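Local coordinates for protein DNA polymerase sliding clamp (Archaeoglobus fulgidus, PDB 1RWZ) that forms a homotrimeric ring through which DNA passes and probably acts as a moving platform that tethers the polymerase and other proteins during replication, at residues Ile2-Thr7 and Ile27-Lys32; Lys65-Asp70 and Leu89-Glu94; Lys79-Lys84 and Leu97-Gly102. All blocks are in the same frame, centred on the assembly; numbering follows the deposited sequence.

Contact 1. Residues Ile2-Thr7 and Ile27-Lys32; sequences IDVIMT and IHFLEK
Strand 2-7 and segment 27-32, whose first residues belong to strand 24-30, come closest at Ile-2 and Phe-29, where CA of Ile-2 and CA of Phe-29 are 7.9 Å apart. That is sheet-packing distance rather than strand-pairing distance. The backbone bonds of Ile-2 and Val-4 go to Val-91 and Leu-89, and that of Phe-29 to Lys-65; from the opposing sheet, the hydroxyl of Tyr-59 bonds to the backbone O of Leu-30. Both Ile-2 and Phe-29 send their CB toward the other segment, so their side chains meet between the two backbones, and both are buried, as is Val-4.

The ring of Phe-29 is the platform and Ile-2 straddles one face of it with two branches. The side chains of Ile-2 and Phe-29 cross at about a right angle. The methyl CG2 of Ile-2 stands over that face in a CH-pi contact, 3.9 Å from the ring centroid and 19° off the normal, displaced toward the rim. On the same side of the ring, at the end nearer the backbone, CD1 of Ile-2 comes to 3.5 Å from CD1 of Phe-29. The ethyl arm gets there because CG1 sits beside the backbone N and the chain then runs on extended, with chi2 at 173°.

This is face-to-face packing of two antiparallel sheets within the PCNA N-terminal domain: strand 2-7 is in the sheet that also holds 58-61 and 86-91, and strand 24-30 is in the long sheet, between 65-70 and 33-39.

Farther along strand 2-7, Val-4 supplies a looser neighbour, its CG2 lying 4.3 Å from CE2 of Phe-29 in an oblique approach. Tyr-59 and Ile-67 touch the phenyl group as well.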
loop_
_atom_site.group_PDB
_atom_site.type_symbol
_atom_site.label_atom_id
_atom_site.label_comp_id
_atom_site.label_asym_id
_atom_site.label_seq_id
_atom_site.Cartn_x
_atom_site.Cartn_y
_atom_site.Cartn_z
ATOM N N ILE A 2 13.333 12.313 34.779
ATOM C CA ILE A 2 13.900 11.747 33.565
ATOM C C ILE A 2 13.438 12.655 32.435
ATOM O O ILE A 2 12.257 12.981 32.340
ATOM C CB ILE A 2 13.361 10.329 33.295
ATOM C CG1 ILE A 2 13.916 9.352 34.333
ATOM C CG2 ILE A 2 13.718 9.895 31.881
ATOM C CD1 ILE A 2 13.304 7.971 34.249
ATOM N N ASP A 3 14.370 13.081 31.592
ATOM C CA ASP A 3 14.023 13.928 30.463
ATOM C C ASP A 3 14.987 13.613 29.336
ATOM O O ASP A 3 16.163 13.963 29.398
ATOM C CB ASP A 3 14.113 15.406 30.848
ATOM C CG ASP A 3 13.735 16.326 29.707
ATOM O OD1 ASP A 3 13.018 15.876 28.788
ATOM O OD2 ASP A 3 14.148 17.507 29.733
ATOM N N VAL A 4 14.481 12.932 28.314
ATOM C CA VAL A 4 15.311 12.553 27.181
ATOM C C VAL A 4 14.660 12.938 25.862
ATOM O O VAL A 4 13.442 13.074 25.773
ATOM C CB VAL A 4 15.580 11.024 27.179
ATOM C CG1 VAL A 4 16.172 10.601 28.515
ATOM C CG2 VAL A 4 14.287 10.256 26.912
ATOM N N ILE A 5 15.485 13.128 24.840
ATOM C CA ILE A 5 14.991 13.471 23.517
ATOM C C ILE A 5 15.646 12.507 22.539
ATOM O O ILE A 5 16.861 12.312 22.563
ATOM C CB ILE A 5 15.321 14.933 23.154
ATOM C CG1 ILE A 5 14.599 15.870 24.132
ATOM C CG2 ILE A 5 14.895 15.230 21.716
ATOM C CD1 ILE A 5 14.785 17.360 23.836
ATOM N N MET A 6 14.825 11.894 21.695
ATOM C CA MET A 6 15.296 10.907 20.732
ATOM C C MET A 6 14.552 11.078 19.411
ATOM O O MET A 6 13.510 11.723 19.371
ATOM C CB MET A 6 15.024 9.511 21.293
ATOM C CG MET A 6 13.529 9.214 21.450
ATOM S SD MET A 6 13.170 7.970 22.720
ATOM C CE MET A 6 13.911 6.556 21.994
ATOM N N THR A 7 15.076 10.502 18.332
ATOM C CA THR A 7 14.393 10.614 17.049
ATOM C C THR A 7 13.146 9.733 17.077
ATOM O O THR A 7 13.100 8.727 17.794
ATOM C CB THR A 7 15.273 10.152 15.872
ATOM O OG1 THR A 7 15.446 8.728 15.926
ATOM C CG2 THR A 7 16.631 10.830 15.929
ATOM N N ILE A 27 11.217 -0.555 31.825
ATOM C CA ILE A 27 12.193 0.235 31.082
ATOM C C ILE A 27 13.136 0.867 32.092
ATOM O O ILE A 27 12.704 1.599 32.981
ATOM C CB ILE A 27 11.524 1.359 30.269
ATOM C CG1 ILE A 27 10.452 0.772 29.347
ATOM C CG2 ILE A 27 12.583 2.119 29.477
ATOM C CD1 ILE A 27 10.952 -0.282 28.405
ATOM N N HIS A 28 14.423 0.578 31.952
ATOM C CA HIS A 28 15.426 1.105 32.862
ATOM C C HIS A 28 16.171 2.280 32.255
ATOM O O HIS A 28 16.719 2.176 31.156
ATOM C CB HIS A 28 16.454 0.021 33.205
ATOM C CG HIS A 28 15.858 -1.237 33.754
ATOM N ND1 HIS A 28 15.530 -1.387 35.084
ATOM C CD2 HIS A 28 15.515 -2.398 33.148
ATOM C CE1 HIS A 28 15.009 -2.587 35.274
ATOM N NE2 HIS A 28 14.988 -3.219 34.115
ATOM N N PHE A 29 16.180 3.401 32.966
ATOM C CA PHE A 29 16.925 4.562 32.517
ATOM C C PHE A 29 18.172 4.559 33.387
ATOM O O PHE A 29 18.141 4.971 34.551
ATOM C CB PHE A 29 16.126 5.848 32.711
ATOM C CG PHE A 29 15.038 6.031 31.697
ATOM C CD1 PHE A 29 13.797 5.427 31.871
ATOM C CD2 PHE A 29 15.268 6.771 30.543
ATOM C CE1 PHE A 29 12.799 5.558 30.905
ATOM C CE2 PHE A 29 14.278 6.909 29.571
ATOM C CZ PHE A 29 13.042 6.302 29.752
ATOM N N LEU A 30 19.262 4.057 32.817
ATOM C CA LEU A 30 20.532 3.953 33.527
ATOM C C LEU A 30 21.469 5.087 33.147
ATOM O O LEU A 30 21.242 5.786 32.165
ATOM C CB LEU A 30 21.191 2.614 33.197
ATOM C CG LEU A 30 20.294 1.378 33.299
ATOM C CD1 LEU A 30 21.065 0.161 32.819
ATOM C CD2 LEU A 30 19.817 1.191 34.732
ATOM N N GLU A 31 22.528 5.269 33.926
ATOM C CA GLU A 31 23.481 6.326 33.629
ATOM C C GLU A 31 24.058 6.146 32.226
ATOM O O GLU A 31 24.294 7.123 31.514
ATOM C CB GLU A 31 24.613 6.332 34.661
ATOM C CG GLU A 31 24.173 6.765 36.055
ATOM C CD GLU A 31 23.722 8.220 36.113
ATOM O OE1 GLU A 31 23.193 8.633 37.169
ATOM O OE2 GLU A 31 23.895 8.954 35.115
ATOM N N LYS A 32 24.256 4.893 31.828
ATOM C CA LYS A 32 24.825 4.578 30.521
ATOM C C LYS A 32 23.818 4.610 29.369
ATOM O O LYS A 32 24.210 4.602 28.197
ATOM C CB LYS A 32 25.499 3.202 30.573
ATOM C CG LYS A 32 24.528 2.026 30.659
ATOM C CD LYS A 32 24.960 0.992 31.705
ATOM C CE LYS A 32 24.410 1.316 33.102
ATOM N NZ LYS A 32 24.833 2.644 33.642
#

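Contact 2. Residues Lys65-Asp70 and Leu89-Glu94; sequences KTIGVD and LIVEDE
Lys-65, Val-91 and Ile-67 carry the meeting of strand 65-70 with 89-94, a segment that leaves strand 86-91 and turns at Glu-92 to Glu-94. The lysine does the reaching. Its CG is anti to the backbone N (chi1 -178°), and a bend at chi3 (-61°) swings the far end of the chain toward the turn. There NZ of Lys-65 donates to the backbone O of Asp-93, with 3.2 Å between the two atoms. The ammonium sits almost in line with the carbonyl, the angle at O being 161°, so it meets the oxygen head-on.

The same nitrogen also lies beside Val-91, whose CG1 is 3.6 Å from NZ of Lys-65; one branch of the valine thus packs beside the charged group. The other branch serves the hydrophobic side: CG2 of Val-91 faces CD1 of Ile-67 at 4.4 Å, a loose apolar contact between buried residues. Val-91 also leans on Leu-97 of the next strand, while Ile-67 touches Phe-29 and Ile-27 in its own sheet. Here an outer strand of the long sheet, as it runs within this chain, lies against a central strand of the five-stranded sheet, and the lysine marks where that packing reaches the surface.

The carboxylate of Asp-93 has a different job. Its CB points away from strand 65-70, and OD2 accepts from the backbone N of Ser-95, inside the turn that joins strands 86-91 and 96-101.

Within these two segments, Lys-65 holds the turn through a main-chain carbonyl. The carboxylate of Glu-94 is nearby but not in contact, OE2 lying 6.7 Å from NZ of Lys-65. The carbonyl probably favours the positive charge, and Glu-94, though solvent would screen it, may add a little.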
loop_
_atom_site.group_PDB
_atom_site.type_symbol
_atom_site.label_atom_id
_atom_site.label_comp_id
_atom_site.label_asym_id
_atom_site.label_seq_id
_atom_site.Cartn_x
_atom_site.Cartn_y
_atom_site.Cartn_z
ATOM N N LYS A 65 16.478 5.121 37.104
ATOM C CA LYS A 65 15.102 4.785 37.428
ATOM C C LYS A 65 14.506 3.724 36.520
ATOM O O LYS A 65 14.835 3.639 35.338
ATOM C CB LYS A 65 14.236 6.047 37.360
ATOM C CG LYS A 65 12.774 5.821 37.721
ATOM C CD LYS A 65 11.922 7.034 37.377
ATOM C CE LYS A 65 12.363 8.269 38.143
ATOM N NZ LYS A 65 11.584 9.478 37.738
ATOM N N THR A 66 13.622 2.915 37.093
ATOM C CA THR A 66 12.941 1.867 36.353
ATOM C C THR A 66 11.454 2.203 36.339
ATOM O O THR A 66 10.879 2.520 37.379
ATOM C CB THR A 66 13.118 0.494 37.026
ATOM O OG1 THR A 66 14.512 0.172 37.101
ATOM C CG2 THR A 66 12.390 -0.584 36.231
ATOM N N ILE A 67 10.838 2.153 35.164
ATOM C CA ILE A 67 9.410 2.430 35.054
ATOM C C ILE A 67 8.715 1.257 34.373
ATOM O O ILE A 67 9.345 0.492 33.642
ATOM C CB ILE A 67 9.127 3.725 34.240
ATOM C CG1 ILE A 67 9.727 3.607 32.833
ATOM C CG2 ILE A 67 9.691 4.936 34.974
ATOM C CD1 ILE A 67 9.347 4.754 31.909
ATOM N N GLY A 68 7.423 1.104 34.646
ATOM C CA GLY A 68 6.645 0.041 34.037
ATOM C C GLY A 68 5.822 0.676 32.936
ATOM O O GLY A 68 5.104 1.641 33.182
ATOM N N VAL A 69 5.904 0.134 31.727
ATOM C CA VAL A 69 5.187 0.716 30.604
ATOM C C VAL A 69 4.262 -0.225 29.843
ATOM O O VAL A 69 4.598 -1.385 29.588
ATOM C CB VAL A 69 6.193 1.318 29.591
ATOM C CG1 VAL A 69 5.454 2.040 28.479
ATOM C CG2 VAL A 69 7.141 2.262 30.301
ATOM N N ASP A 70 3.087 0.288 29.489
ATOM C CA ASP A 70 2.120 -0.470 28.705
ATOM C C ASP A 70 2.629 -0.315 27.276
ATOM O O ASP A 70 2.434 0.728 26.648
ATOM C CB ASP A 70 0.728 0.156 28.815
ATOM C CG ASP A 70 -0.327 -0.626 28.054
ATOM O OD1 ASP A 70 -0.017 -1.174 26.973
ATOM O OD2 ASP A 70 -1.481 -0.681 28.532
ATOM N N LEU A 89 10.726 12.423 26.081
ATOM C CA LEU A 89 10.075 11.575 27.074
ATOM C C LEU A 89 10.386 12.186 28.424
ATOM O O LEU A 89 11.543 12.483 28.725
ATOM C CB LEU A 89 10.623 10.146 27.026
ATOM C CG LEU A 89 10.495 9.380 25.708
ATOM C CD1 LEU A 89 11.094 7.987 25.877
ATOM C CD2 LEU A 89 9.034 9.289 25.296
ATOM N N ILE A 90 9.356 12.380 29.237
ATOM C CA ILE A 90 9.545 12.968 30.553
ATOM C C ILE A 90 8.818 12.187 31.637
ATOM O O ILE A 90 7.669 11.785 31.460
ATOM C CB ILE A 90 9.019 14.422 30.604
ATOM C CG1 ILE A 90 9.747 15.291 29.573
ATOM C CG2 ILE A 90 9.211 14.993 32.003
ATOM C CD1 ILE A 90 9.177 16.697 29.467
ATOM N N VAL A 91 9.509 11.963 32.751
ATOM C CA VAL A 91 8.924 11.288 33.903
ATOM C C VAL A 91 9.318 12.159 35.083
ATOM O O VAL A 91 10.470 12.150 35.517
ATOM C CB VAL A 91 9.484 9.866 34.107
ATOM C CG1 VAL A 91 8.848 9.233 35.344
ATOM C CG2 VAL A 91 9.197 9.013 32.883
ATOM N N GLU A 92 8.359 12.934 35.579
ATOM C CA GLU A 92 8.603 13.845 36.694
ATOM C C GLU A 92 8.383 13.191 38.051
ATOM O O GLU A 92 9.014 13.569 39.036
ATOM C CB GLU A 92 7.702 15.072 36.562
ATOM C CG GLU A 92 7.750 15.711 35.189
ATOM C CD GLU A 92 6.896 16.955 35.094
ATOM O OE1 GLU A 92 5.686 16.870 35.398
ATOM O OE2 GLU A 92 7.435 18.015 34.713
ATOM N N ASP A 93 7.473 12.225 38.104
ATOM C CA ASP A 93 7.195 11.514 39.345
ATOM C C ASP A 93 7.428 10.020 39.151
ATOM O O ASP A 93 8.547 9.594 38.857
ATOM C CB ASP A 93 5.755 11.773 39.817
ATOM C CG ASP A 93 4.743 11.733 38.684
ATOM O OD1 ASP A 93 4.669 12.712 37.910
ATOM O OD2 ASP A 93 4.021 10.719 38.567
ATOM N N GLU A 94 6.378 9.225 39.315
ATOM C CA GLU A 94 6.494 7.783 39.146
ATOM C C GLU A 94 5.235 7.180 38.544
ATOM O O GLU A 94 5.204 5.993 38.220
ATOM C CB GLU A 94 6.778 7.110 40.491
ATOM C CG GLU A 94 8.140 7.427 41.083
ATOM C CD GLU A 94 8.389 6.687 42.381
ATOM O OE1 GLU A 94 8.304 5.439 42.382
ATOM O OE2 GLU A 94 8.670 7.352 43.401
#

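Contact 3. Residues Lys79-Lys84 and Leu97-Gly102; sequences KSISTK and LKVKFG
Phe-101 and Ile-81 meet because of how their first torsions are set. CG of Phe-101 lies between its backbone N and carbonyl carbon (chi1 59°), which lays the ring against the loop 79-84. In Ile-81, CG1 is beside the backbone N and opposite the carbonyl carbon (chi1 -60°), and this brings the ethyl arm down onto the ring.

The result is a well-centred CH-pi contact. CG1 of Ile-81 stands 3.5 Å from the centroid of the Phe-101 ring and only 10° off its normal, squarely above the middle of one face. The arm then runs out from the centre toward the CD2-CE2 side, where CD1 of Ile-81 is 3.8 Å from CE2 of Phe-101. Past the ring, the same methyl reaches the second strand residue, with CD1 of Ile-81 at 4.3 Å from CG1 of Val-99.

Ser-80 approaches the far end of the phenyl group. Its OG is 3.7 Å from CZ of Phe-101, an oblique approach, and the backbone O of Ser-80 is similarly close to CE1. The hydroxyl finds its polar partner elsewhere, in the carbonyl of Ile-77 in helix 71-78.

The loop around Ile-81 is itself well tied down. Ser-82 OG accepts from the backbone N of Lys-84 at 3.2 Å, an ST turn, while Ser-82 N bonds to Asp-85 and the carbonyl of Ile-81 takes a bond from Lys-12. Lys-147 of a neighbouring subunit packs on Ser-80 and Lys-79, placing this corner close to a boundary between subunits.

The arrangement is that of an alpha-to-beta connection in the PCNA fold: the chain leaving helix 71-78 presses an isoleucine onto the antiparallel sheet whose strand 86-91 it is about to enter.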
loop_
_atom_site.group_PDB
_atom_site.type_symbol
_atom_site.label_atom_id
_atom_site.label_comp_id
_atom_site.label_asym_id
_atom_site.label_seq_id
_atom_site.Cartn_x
_atom_site.Cartn_y
_atom_site.Cartn_z
ATOM N N LYS A 79 2.457 5.292 16.412
ATOM C CA LYS A 79 2.005 5.266 15.027
ATOM C C LYS A 79 1.621 6.662 14.543
ATOM O O LYS A 79 1.558 6.913 13.342
ATOM C CB LYS A 79 0.816 4.315 14.875
ATOM C CG LYS A 79 1.175 2.855 15.093
ATOM C CD LYS A 79 -0.049 1.963 15.034
ATOM C CE LYS A 79 0.337 0.507 15.238
ATOM N NZ LYS A 79 -0.846 -0.396 15.182
ATOM N N SER A 80 1.365 7.570 15.480
ATOM C CA SER A 80 1.002 8.937 15.125
ATOM C C SER A 80 2.255 9.812 15.111
ATOM O O SER A 80 2.202 11.000 14.794
ATOM C CB SER A 80 -0.032 9.494 16.113
ATOM O OG SER A 80 0.499 9.589 17.422
ATOM N N ILE A 81 3.387 9.206 15.454
ATOM C CA ILE A 81 4.660 9.915 15.468
ATOM C C ILE A 81 5.396 9.646 14.158
ATOM O O ILE A 81 5.400 8.519 13.654
ATOM C CB ILE A 81 5.553 9.445 16.644
ATOM C CG1 ILE A 81 4.843 9.707 17.973
ATOM C CG2 ILE A 81 6.899 10.161 16.596
ATOM C CD1 ILE A 81 5.613 9.231 19.197
ATOM N N SER A 82 6.007 10.686 13.602
ATOM C CA SER A 82 6.753 10.557 12.358
ATOM C C SER A 82 8.189 10.140 12.658
ATOM O O SER A 82 8.736 10.490 13.703
ATOM C CB SER A 82 6.755 11.888 11.601
ATOM O OG SER A 82 7.630 11.833 10.487
ATOM N N THR A 83 8.797 9.387 11.747
ATOM C CA THR A 83 10.174 8.950 11.939
ATOM C C THR A 83 11.095 10.165 12.001
ATOM O O THR A 83 12.175 10.105 12.597
ATOM C CB THR A 83 10.650 8.029 10.795
ATOM O OG1 THR A 83 10.521 8.711 9.542
ATOM C CG2 THR A 83 9.829 6.747 10.765
ATOM N N LYS A 84 10.654 11.267 11.396
ATOM C CA LYS A 84 11.437 12.501 11.371
ATOM C C LYS A 84 11.111 13.484 12.496
ATOM O O LYS A 84 11.697 14.564 12.579
ATOM C CB LYS A 84 11.277 13.190 10.015
ATOM C CG LYS A 84 11.945 12.432 8.877
ATOM C CD LYS A 84 11.852 13.197 7.567
ATOM C CE LYS A 84 12.671 12.520 6.477
ATOM N NZ LYS A 84 12.633 13.291 5.203
ATOM N N LEU A 97 4.038 9.251 32.409
ATOM C CA LEU A 97 5.050 9.394 31.369
ATOM C C LEU A 97 4.508 10.384 30.346
ATOM O O LEU A 97 3.397 10.210 29.842
ATOM C CB LEU A 97 5.312 8.059 30.668
ATOM C CG LEU A 97 6.133 8.115 29.372
ATOM C CD1 LEU A 97 7.555 8.580 29.670
ATOM C CD2 LEU A 97 6.150 6.742 28.721
ATOM N N LYS A 98 5.280 11.423 30.056
ATOM C CA LYS A 98 4.872 12.411 29.065
ATOM C C LYS A 98 5.647 12.135 27.786
ATOM O O LYS A 98 6.856 11.898 27.823
ATOM C CB LYS A 98 5.178 13.831 29.544
ATOM C CG LYS A 98 4.360 14.293 30.737
ATOM C CD LYS A 98 4.665 15.750 31.064
ATOM C CE LYS A 98 3.864 16.232 32.260
ATOM N NZ LYS A 98 4.187 17.651 32.598
ATOM N N VAL A 99 4.943 12.149 26.661
ATOM C CA VAL A 99 5.559 11.913 25.362
ATOM C C VAL A 99 5.228 13.132 24.516
ATOM O O VAL A 99 4.069 13.365 24.184
ATOM C CB VAL A 99 4.984 10.653 24.690
ATOM C CG1 VAL A 99 5.675 10.410 23.354
ATOM C CG2 VAL A 99 5.159 9.456 25.609
ATOM N N LYS A 100 6.247 13.914 24.178
ATOM C CA LYS A 100 6.026 15.120 23.394
ATOM C C LYS A 100 6.696 15.086 22.031
ATOM O O LYS A 100 7.859 14.712 21.907
ATOM C CB LYS A 100 6.519 16.342 24.164
ATOM C CG LYS A 100 5.909 16.495 25.545
ATOM C CD LYS A 100 6.094 17.908 26.073
ATOM C CE LYS A 100 7.552 18.286 26.176
ATOM N NZ LYS A 100 7.708 19.717 26.559
ATOM N N PHE A 101 5.943 15.483 21.011
ATOM C CA PHE A 101 6.446 15.526 19.647
ATOM C C PHE A 101 5.558 16.484 18.865
ATOM O O PHE A 101 4.346 16.531 19.080
ATOM C CB PHE A 101 6.436 14.119 19.028
ATOM C CG PHE A 101 5.081 13.473 18.992
ATOM C CD1 PHE A 101 4.265 13.594 17.869
ATOM C CD2 PHE A 101 4.616 12.743 20.083
ATOM C CE1 PHE A 101 3.006 12.998 17.832
ATOM C CE2 PHE A 101 3.357 12.143 20.057
ATOM C CZ PHE A 101 2.551 12.270 18.929
ATOM N N GLY A 102 6.158 17.262 17.970
ATOM C CA GLY A 102 5.368 18.218 17.216
ATOM C C GLY A 102 4.689 19.141 18.211
ATOM O O GLY A 102 5.324 19.616 19.149
#

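All three contacts lie in the N-terminal domain, on one side of the chain's centre. Contacts 1 and 2 are neighbours, their centres about 10 Å apart, and both join the five-stranded sheet to the long one: 2-7 and 86-91 are neighbours in the five-stranded sheet, 24-30 and 65-70 in the long one. Contact 3, centred about 15 Å from contact 1 and 16 Å from contact 2, instead fastens a loop onto the five-stranded sheet. Contact 1 closes before contact 2 opens, whereas contacts 2 and 3 alternate along the chain, sharing the hairpin of 86-91 and 96-101. Together they join two sheets and a connecting loop in the N-terminal half of the ring-forming chain.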